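Long-range contacts in ubiquitin-conjugating enzyme (Plasmodium falciparum 3D7, PDB 2H2Y), which probably acts as an E2 enzyme that carries ubiquitin and passes it on, the chain here being the UBC domain of a longer protein: residues C40-H45 with W52-V57; I71-P76 with P84-L89. All blocks are in the same frame, centred on the assembly; numbering follows the deposited sequence.

Contact 1: residues C40-H45 with W52-V57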
ATOM      1  N   CYS A  40      -5.554  -6.309   5.846  1.00 27.95           N
ATOM      2  CA  CYS A  40      -4.677  -6.346   4.681  1.00 27.21           C
ATOM      3  C   CYS A  40      -3.604  -7.407   4.873  1.00 27.49           C
ATOM      4  O   CYS A  40      -3.240  -7.733   5.995  1.00 29.16           O
ATOM      5  CB  CYS A  40      -3.972  -5.007   4.475  1.00 26.46           C
ATOM      6  SG  CYS A  40      -5.054  -3.621   4.286  1.00 28.72           S
ATOM      7  N   THR A  41      -3.112  -7.948   3.769  1.00 27.47           N
ATOM      8  CA  THR A  41      -2.034  -8.926   3.791  1.00 28.50           C
ATOM      9  C   THR A  41      -1.061  -8.347   2.779  1.00 31.69           C
ATOM     10  O   THR A  41      -1.328  -7.285   2.211  1.00 33.89           O
ATOM     11  CB  THR A  41      -2.497 -10.321   3.331  1.00 26.55           C
ATOM     12  OG1 THR A  41      -3.222 -10.211   2.099  1.00 25.33           O
ATOM     13  CG2 THR A  41      -3.376 -10.962   4.396  1.00 22.31           C
ATOM     14  N   ILE A  42       0.064  -9.008   2.540  1.00 32.88           N
ATOM     15  CA  ILE A  42       1.001  -8.447   1.580  1.00 34.35           C
ATOM     16  C   ILE A  42       1.857  -9.474   0.862  1.00 36.13           C
ATOM     17  O   ILE A  42       1.918 -10.637   1.245  1.00 36.33           O
ATOM     18  CB  ILE A  42       1.929  -7.425   2.265  1.00 31.73           C
ATOM     19  CG1 ILE A  42       2.667  -6.599   1.210  1.00 31.45           C
ATOM     20  CG2 ILE A  42       2.916  -8.148   3.160  1.00 27.66           C
ATOM     21  CD1 ILE A  42       3.500  -5.474   1.773  1.00 34.43           C
ATOM     22  N   ASP A  43       2.507  -9.031  -0.203  1.00 39.37           N
ATOM     23  CA  ASP A  43       3.389  -9.890  -0.960  1.00 41.88           C
ATOM     24  C   ASP A  43       4.170  -9.050  -1.937  1.00 42.21           C
ATOM     25  O   ASP A  43       3.585  -8.380  -2.781  1.00 42.88           O
ATOM     26  CB  ASP A  43       2.604 -10.954  -1.713  1.00 43.87           C
ATOM     27  CG  ASP A  43       3.512 -11.896  -2.465  1.00 47.72           C
ATOM     28  OD1 ASP A  43       4.591 -12.232  -1.921  1.00 47.38           O
ATOM     29  OD2 ASP A  43       3.152 -12.304  -3.590  1.00 49.10           O
ATOM     30  N   VAL A  44       5.492  -9.066  -1.819  1.00 44.22           N
ATOM     31  CA  VAL A  44       6.311  -8.281  -2.724  1.00 45.88           C
ATOM     32  C   VAL A  44       6.834  -9.146  -3.851  1.00 46.03           C
ATOM     33  O   VAL A  44       6.956 -10.365  -3.726  1.00 46.58           O
ATOM     34  CB  VAL A  44       7.508  -7.603  -2.010  1.00 45.13           C
ATOM     35  CG1 VAL A  44       7.029  -6.894  -0.761  1.00 45.99           C
ATOM     36  CG2 VAL A  44       8.572  -8.619  -1.684  1.00 47.09           C
ATOM     37  N   HIS A  45       7.123  -8.491  -4.964  1.00 48.96           N
ATOM     38  CA  HIS A  45       7.632  -9.152  -6.145  1.00 51.14           C
ATOM     39  C   HIS A  45       8.979  -9.785  -5.817  1.00 52.04           C
ATOM     40  O   HIS A  45       9.830  -9.169  -5.165  1.00 52.60           O
ATOM     41  CB  HIS A  45       7.798  -8.124  -7.263  1.00 53.02           C
ATOM     42  CG  HIS A  45       8.126  -8.721  -8.593  1.00 57.31           C
ATOM     43  ND1 HIS A  45       9.109  -9.671  -8.759  1.00 58.94           N
ATOM     44  CD2 HIS A  45       7.611  -8.491  -9.823  1.00 58.84           C
ATOM     45  CE1 HIS A  45       9.186 -10.003 -10.036  1.00 60.53           C
ATOM     46  NE2 HIS A  45       8.288  -9.301 -10.704  1.00 60.20           N
ATOM     47  N   TRP A  52       5.108  -3.852  -4.668  1.00 37.17           N
ATOM     48  CA  TRP A  52       4.309  -4.524  -3.646  1.00 35.20           C
ATOM     49  C   TRP A  52       2.858  -4.631  -4.110  1.00 33.49           C
ATOM     50  O   TRP A  52       2.384  -3.827  -4.912  1.00 32.39           O
ATOM     51  CB  TRP A  52       4.281  -3.744  -2.330  1.00 34.61           C
ATOM     52  CG  TRP A  52       5.574  -3.488  -1.643  1.00 35.22           C
ATOM     53  CD1 TRP A  52       6.831  -3.742  -2.109  1.00 34.45           C
ATOM     54  CD2 TRP A  52       5.735  -2.829  -0.382  1.00 36.15           C
ATOM     55  NE1 TRP A  52       7.767  -3.274  -1.217  1.00 35.76           N
ATOM     56  CE2 TRP A  52       7.122  -2.709  -0.148  1.00 36.10           C
ATOM     57  CE3 TRP A  52       4.840  -2.322   0.573  1.00 34.46           C
ATOM     58  CZ2 TRP A  52       7.637  -2.099   1.005  1.00 35.39           C
ATOM     59  CZ3 TRP A  52       5.352  -1.717   1.717  1.00 34.97           C
ATOM     60  CH2 TRP A  52       6.740  -1.611   1.922  1.00 35.29           C
ATOM     61  N   ILE A  53       2.156  -5.628  -3.583  1.00 32.09           N
ATOM     62  CA  ILE A  53       0.748  -5.821  -3.880  1.00 30.30           C
ATOM     63  C   ILE A  53       0.068  -6.185  -2.578  1.00 29.90           C
ATOM     64  O   ILE A  53       0.288  -7.262  -2.026  1.00 30.07           O
ATOM     65  CB  ILE A  53       0.504  -6.939  -4.906  1.00 29.97           C
ATOM     66  CG1 ILE A  53       0.869  -6.438  -6.301  1.00 32.21           C
ATOM     67  CG2 ILE A  53      -0.959  -7.351  -4.885  1.00 27.66           C
ATOM     68  CD1 ILE A  53       0.579  -7.431  -7.410  1.00 33.09           C
ATOM     69  N   VAL A  54      -0.738  -5.258  -2.078  1.00 29.58           N
ATOM     70  CA  VAL A  54      -1.464  -5.467  -0.842  1.00 28.98           C
ATOM     71  C   VAL A  54      -2.867  -5.936  -1.213  1.00 29.40           C
ATOM     72  O   VAL A  54      -3.414  -5.518  -2.231  1.00 29.93           O
ATOM     73  CB  VAL A  54      -1.549  -4.148  -0.045  1.00 27.84           C
ATOM     74  CG1 VAL A  54      -2.327  -4.357   1.242  1.00 26.80           C
ATOM     75  CG2 VAL A  54      -0.152  -3.638   0.253  1.00 26.96           C
ATOM     76  N   GLN A  55      -3.445  -6.820  -0.418  1.00 28.59           N
ATOM     77  CA  GLN A  55      -4.790  -7.268  -0.715  1.00 30.92           C
ATOM     78  C   GLN A  55      -5.609  -6.918   0.504  1.00 31.12           C
ATOM     79  O   GLN A  55      -5.287  -7.343   1.610  1.00 28.94           O
ATOM     80  CB  GLN A  55      -4.840  -8.775  -0.970  1.00 31.66           C
ATOM     81  CG  GLN A  55      -6.200  -9.250  -1.454  1.00 34.10           C
ATOM     82  CD  GLN A  55      -6.294 -10.759  -1.623  1.00 35.82           C
ATOM     83  OE1 GLN A  55      -5.586 -11.353  -2.434  1.00 36.74           O
ATOM     84  NE2 GLN A  55      -7.178 -11.384  -0.853  1.00 37.70           N
ATOM     85  N   TYR A  56      -6.662  -6.134   0.286  1.00 32.64           N
ATOM     86  CA  TYR A  56      -7.547  -5.668   1.342  1.00 32.98           C
ATOM     87  C   TYR A  56      -8.934  -6.298   1.282  1.00 34.37           C
ATOM     88  O   TYR A  56      -9.645  -6.136   0.301  1.00 35.95           O
ATOM     89  CB  TYR A  56      -7.681  -4.147   1.249  1.00 33.19           C
ATOM     90  CG  TYR A  56      -8.826  -3.593   2.053  1.00 33.45           C
ATOM     91  CD1 TYR A  56      -8.899  -3.808   3.427  1.00 32.30           C
ATOM     92  CD2 TYR A  56      -9.857  -2.887   1.442  1.00 32.53           C
ATOM     93  CE1 TYR A  56      -9.970  -3.340   4.171  1.00 30.80           C
ATOM     94  CE2 TYR A  56     -10.937  -2.414   2.183  1.00 32.62           C
ATOM     95  CZ  TYR A  56     -10.983  -2.651   3.549  1.00 31.83           C
ATOM     96  OH  TYR A  56     -12.053  -2.228   4.297  1.00 32.43           O
ATOM     97  N   VAL A  57      -9.321  -7.002   2.342  1.00 33.52           N
ATOM     98  CA  VAL A  57     -10.626  -7.651   2.413  1.00 32.13           C
ATOM     99  C   VAL A  57     -11.599  -6.732   3.141  1.00 32.57           C
ATOM    100  O   VAL A  57     -11.491  -6.543   4.356  1.00 32.91           O
ATOM    101  CB  VAL A  57     -10.542  -8.981   3.179  1.00 30.84           C
ATOM    102  CG1 VAL A  57     -11.914  -9.592   3.304  1.00 28.32           C
ATOM    103  CG2 VAL A  57      -9.603  -9.934   2.465  1.00 28.74           C
TER
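Residues 40-45 and 52-57 pair as the antiparallel hairpin that opens the four-stranded sheet of the UBC fold, with 40-44 as one of its two edge strands within the chain. Thr41 N donates to Gln55 O at 3.1 Å, while the return bond from Gln55 N to Thr41 O is weak. Further along, Ile53 N reaches Asp43 O at 3.2 Å, the donor tilted 31° out of the carbonyl plane, and the bond from Asp43 N back to Ile53 O is weak and bent.

Cys40, Ile42, Val44, Trp52, Val54 and Tyr56 share the face turned to the helices. Val44 runs alongside Trp52 and lays CG1 over one face of the indole, 3.7 Å from the centroid of the five-membered ring, a CH-pi contact. Ile42, with CG1 anti to the backbone N (chi1 -166°) and the chain extended, carries CD1 to 3.6 Å from Trp52 CE3. At the far end Cys40 SG lies obliquely to the Tyr56 ring, 3.9 Å from Tyr56 CD1, while Cys40 CB meets Val54 CG1. Helix 21-34 packs on this face through Leu29 and Phe32, helix 119-130 through Ile119, Ile127 and Leu130.

On the other face Thr41 and Gln55 lie side by side, Thr41 OG1 3.8 Å from Gln55 CB. The hairpin is thus two-sided: apolar and aromatic towards the helices, more polar and partly exposed on the face of Thr41, Asp43, Ile53 and Gln55.

Contact 2: residues I71-P76 with P84-L89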
ATOM      1  N   ILE A  71      -4.332  -3.640  -4.041  1.00 31.14           N
ATOM      2  CA  ILE A  71      -3.747  -2.311  -4.202  1.00 29.87           C
ATOM      3  C   ILE A  71      -2.258  -2.465  -4.494  1.00 29.84           C
ATOM      4  O   ILE A  71      -1.510  -2.939  -3.642  1.00 32.29           O
ATOM      5  CB  ILE A  71      -3.881  -1.481  -2.910  1.00 29.06           C
ATOM      6  CG1 ILE A  71      -5.344  -1.406  -2.475  1.00 27.34           C
ATOM      7  CG2 ILE A  71      -3.296  -0.096  -3.125  1.00 27.42           C
ATOM      8  CD1 ILE A  71      -5.561  -0.579  -1.222  1.00 25.70           C
ATOM      9  N   LYS A  72      -1.820  -2.081  -5.685  1.00 29.02           N
ATOM     10  CA  LYS A  72      -0.407  -2.194  -6.028  1.00 28.55           C
ATOM     11  C   LYS A  72       0.360  -0.939  -5.640  1.00 28.74           C
ATOM     12  O   LYS A  72      -0.188   0.170  -5.636  1.00 28.88           O
ATOM     13  CB  LYS A  72      -0.217  -2.463  -7.524  1.00 29.61           C
ATOM     14  CG  LYS A  72       1.236  -2.427  -7.950  1.00 30.51           C
ATOM     15  CD  LYS A  72       1.442  -2.904  -9.377  1.00 33.63           C
ATOM     16  CE  LYS A  72       1.226  -4.401  -9.503  1.00 35.19           C
ATOM     17  NZ  LYS A  72       1.683  -4.913 -10.830  1.00 37.59           N
ATOM     18  N   ILE A  73       1.633  -1.128  -5.315  1.00 29.13           N
ATOM     19  CA  ILE A  73       2.507  -0.040  -4.908  1.00 27.85           C
ATOM     20  C   ILE A  73       3.823  -0.120  -5.684  1.00 28.73           C
ATOM     21  O   ILE A  73       4.528  -1.131  -5.627  1.00 29.79           O
ATOM     22  CB  ILE A  73       2.808  -0.126  -3.397  1.00 25.24           C
ATOM     23  CG1 ILE A  73       1.498  -0.153  -2.610  1.00 20.67           C
ATOM     24  CG2 ILE A  73       3.679   1.039  -2.977  1.00 23.19           C
ATOM     25  CD1 ILE A  73       1.674  -0.338  -1.131  1.00 20.83           C
ATOM     26  N   ILE A  74       4.140   0.942  -6.417  1.00 29.39           N
ATOM     27  CA  ILE A  74       5.373   0.993  -7.187  1.00 30.58           C
ATOM     28  C   ILE A  74       6.228   2.103  -6.605  1.00 32.07           C
ATOM     29  O   ILE A  74       5.817   3.265  -6.587  1.00 32.04           O
ATOM     30  CB  ILE A  74       5.120   1.333  -8.668  1.00 31.37           C
ATOM     31  CG1 ILE A  74       4.252   0.267  -9.334  1.00 30.36           C
ATOM     32  CG2 ILE A  74       6.448   1.448  -9.391  1.00 30.57           C
ATOM     33  CD1 ILE A  74       4.915  -1.085  -9.457  1.00 32.29           C
ATOM     34  N   PHE A  75       7.412   1.745  -6.120  1.00 34.07           N
ATOM     35  CA  PHE A  75       8.329   2.717  -5.538  1.00 35.47           C
ATOM     36  C   PHE A  75       9.260   3.178  -6.636  1.00 36.94           C
ATOM     37  O   PHE A  75      10.090   2.411  -7.121  1.00 38.21           O
ATOM     38  CB  PHE A  75       9.143   2.082  -4.404  1.00 32.40           C
ATOM     39  CG  PHE A  75       8.326   1.710  -3.202  1.00 30.72           C
ATOM     40  CD1 PHE A  75       8.088   2.637  -2.192  1.00 30.73           C
ATOM     41  CD2 PHE A  75       7.796   0.431  -3.075  1.00 29.35           C
ATOM     42  CE1 PHE A  75       7.332   2.291  -1.070  1.00 32.74           C
ATOM     43  CE2 PHE A  75       7.040   0.072  -1.961  1.00 30.49           C
ATOM     44  CZ  PHE A  75       6.808   1.004  -0.954  1.00 31.48           C
ATOM     45  N   PRO A  76       9.120   4.434  -7.062  1.00 39.02           N
ATOM     46  CA  PRO A  76       9.973   4.973  -8.121  1.00 41.17           C
ATOM     47  C   PRO A  76      11.458   5.017  -7.778  1.00 43.48           C
ATOM     48  O   PRO A  76      11.876   4.574  -6.703  1.00 43.43           O
ATOM     49  CB  PRO A  76       9.375   6.356  -8.377  1.00 42.18           C
ATOM     50  CG  PRO A  76       8.688   6.693  -7.082  1.00 42.02           C
ATOM     51  CD  PRO A  76       8.075   5.392  -6.679  1.00 39.96           C
ATOM     52  N   PRO A  84       5.210   7.162  -3.663  1.00 34.91           N
ATOM     53  CA  PRO A  84       5.110   5.848  -4.289  1.00 33.76           C
ATOM     54  C   PRO A  84       3.886   5.894  -5.197  1.00 33.39           C
ATOM     55  O   PRO A  84       2.930   6.619  -4.915  1.00 34.08           O
ATOM     56  CB  PRO A  84       4.900   4.925  -3.101  1.00 34.27           C
ATOM     57  CG  PRO A  84       4.098   5.773  -2.172  1.00 33.56           C
ATOM     58  CD  PRO A  84       4.837   7.092  -2.238  1.00 33.70           C
ATOM     59  N   ILE A  85       3.926   5.147  -6.296  1.00 32.97           N
ATOM     60  CA  ILE A  85       2.802   5.090  -7.220  1.00 31.40           C
ATOM     61  C   ILE A  85       1.856   4.028  -6.655  1.00 30.27           C
ATOM     62  O   ILE A  85       2.169   2.840  -6.660  1.00 30.20           O
ATOM     63  CB  ILE A  85       3.277   4.701  -8.649  1.00 32.78           C
ATOM     64  CG1 ILE A  85       3.881   5.916  -9.360  1.00 33.21           C
ATOM     65  CG2 ILE A  85       2.117   4.190  -9.467  1.00 32.54           C
ATOM     66  CD1 ILE A  85       5.163   6.417  -8.771  1.00 36.92           C
ATOM     67  N   VAL A  86       0.706   4.465  -6.154  1.00 30.06           N
ATOM     68  CA  VAL A  86      -0.263   3.555  -5.547  1.00 31.65           C
ATOM     69  C   VAL A  86      -1.621   3.601  -6.242  1.00 33.15           C
ATOM     70  O   VAL A  86      -2.144   4.680  -6.535  1.00 36.07           O
ATOM     71  CB  VAL A  86      -0.453   3.889  -4.034  1.00 29.15           C
ATOM     72  CG1 VAL A  86      -1.515   3.000  -3.417  1.00 30.43           C
ATOM     73  CG2 VAL A  86       0.865   3.709  -3.298  1.00 30.11           C
ATOM     74  N   TYR A  87      -2.197   2.426  -6.484  1.00 32.02           N
ATOM     75  CA  TYR A  87      -3.491   2.325  -7.143  1.00 31.81           C
ATOM     76  C   TYR A  87      -4.031   0.910  -7.047  1.00 32.03           C
ATOM     77  O   TYR A  87      -3.284  -0.026  -6.806  1.00 32.53           O
ATOM     78  CB  TYR A  87      -3.347   2.713  -8.608  1.00 31.87           C
ATOM     79  CG  TYR A  87      -2.228   1.978  -9.305  1.00 33.60           C
ATOM     80  CD1 TYR A  87      -2.420   0.703  -9.838  1.00 32.40           C
ATOM     81  CD2 TYR A  87      -0.965   2.549  -9.410  1.00 33.00           C
ATOM     82  CE1 TYR A  87      -1.379   0.019 -10.459  1.00 32.73           C
ATOM     83  CE2 TYR A  87       0.076   1.869 -10.027  1.00 34.83           C
ATOM     84  CZ  TYR A  87      -0.135   0.611 -10.543  1.00 34.21           C
ATOM     85  OH  TYR A  87       0.920  -0.051 -11.115  1.00 36.30           O
ATOM     86  N   PHE A  88      -5.335   0.771  -7.250  1.00 31.75           N
ATOM     87  CA  PHE A  88      -6.011  -0.515  -7.196  1.00 30.67           C
ATOM     88  C   PHE A  88      -5.784  -1.316  -8.470  1.00 31.61           C
ATOM     89  O   PHE A  88      -5.635  -0.754  -9.553  1.00 32.12           O
ATOM     90  CB  PHE A  88      -7.510  -0.301  -7.004  1.00 30.41           C
ATOM     91  CG  PHE A  88      -7.900   0.121  -5.614  1.00 27.46           C
ATOM     92  CD1 PHE A  88      -8.082  -0.826  -4.617  1.00 25.97           C
ATOM     93  CD2 PHE A  88      -8.135   1.459  -5.323  1.00 27.03           C
ATOM     94  CE1 PHE A  88      -8.503  -0.446  -3.348  1.00 27.79           C
ATOM     95  CE2 PHE A  88      -8.556   1.854  -4.060  1.00 27.14           C
ATOM     96  CZ  PHE A  88      -8.742   0.903  -3.069  1.00 29.33           C
ATOM     97  N   LEU A  89      -5.777  -2.637  -8.329  1.00 31.96           N
ATOM     98  CA  LEU A  89      -5.572  -3.528  -9.453  1.00 33.22           C
ATOM     99  C   LEU A  89      -6.879  -4.072  -9.988  1.00 36.07           C
ATOM    100  O   LEU A  89      -7.950  -3.818  -9.435  1.00 35.94           O
ATOM    101  CB  LEU A  89      -4.698  -4.704  -9.040  1.00 33.01           C
ATOM    102  CG  LEU A  89      -3.236  -4.428  -8.739  1.00 32.70           C
ATOM    103  CD1 LEU A  89      -2.519  -5.740  -8.507  1.00 32.82           C
ATOM    104  CD2 LEU A  89      -2.616  -3.696  -9.915  1.00 34.15           C
TER
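Ile71 meets Phe88 at one end of the antiparallel hairpin between 71-76 and 84-89, the last of the meander sheet of the UBC fold, with 85-88 as an edge strand. The two side chains run alongside each other, Ile71 CG1 at 3.4 Å from Phe88 CE1, while Ile71 CG2 turns to Val86 CG1.

Lys72 is gripped by two backbone bonds, its N giving to Tyr87 O at 2.8 Å and its O taking from Tyr87 N at 3.1 Å. On the opposite face from Ile71, its aliphatic chain lies alongside Tyr87 and crosses Leu89: CD is 3.4 Å from Tyr87 OH and CB 3.6 Å from Leu89 CD2. Tyr87 has CG between its backbone N and carbonyl carbon (chi1 51°), which swings the ring back beside the lysine.

Ile73 returns to the inner face, its CG2 against Val86 CG2 and Pro84 CB. Ile74 closes the pairing with reciprocal bonds to Ile85, both 2.7 Å between N and O. Beyond the strand, Phe75 CD1 and CE1 approach Pro84 CB, and Pro76 CD rests on Ile85 CD1.

Helix 119-130 lies across the inner face, touching Ile73 and Phe75 with Ile119, Pro84 with Leu122 and Phe88 with Ile126; strand 51-57 borders 68-74 on its other edge.

In the fold
Contacts 1 and 2 come one after the other along the chain and are the two outer pairings of a single meander sheet, ordered 40-44, 51-57, 68-74, 85-88. Their centres lie about 11 Å apart, and the middle strands 51-57 and 68-74 join them. Val54 O with Ile71 N and Trp52 O with Ile73 N, each 2.8 Å apart, are probable hydrogen bonds across that seam, and the Trp52 and Phe75 rings meet edge-to-face. Helix 119-130 packs on residues of both contacts, and helix 21-34 packs on Ile42, Val44, Trp52 and Val54 of contact 1. Together the hairpins form the sheet that E2 enzymes of this fold share, consistent with a ubiquitin-conjugating role.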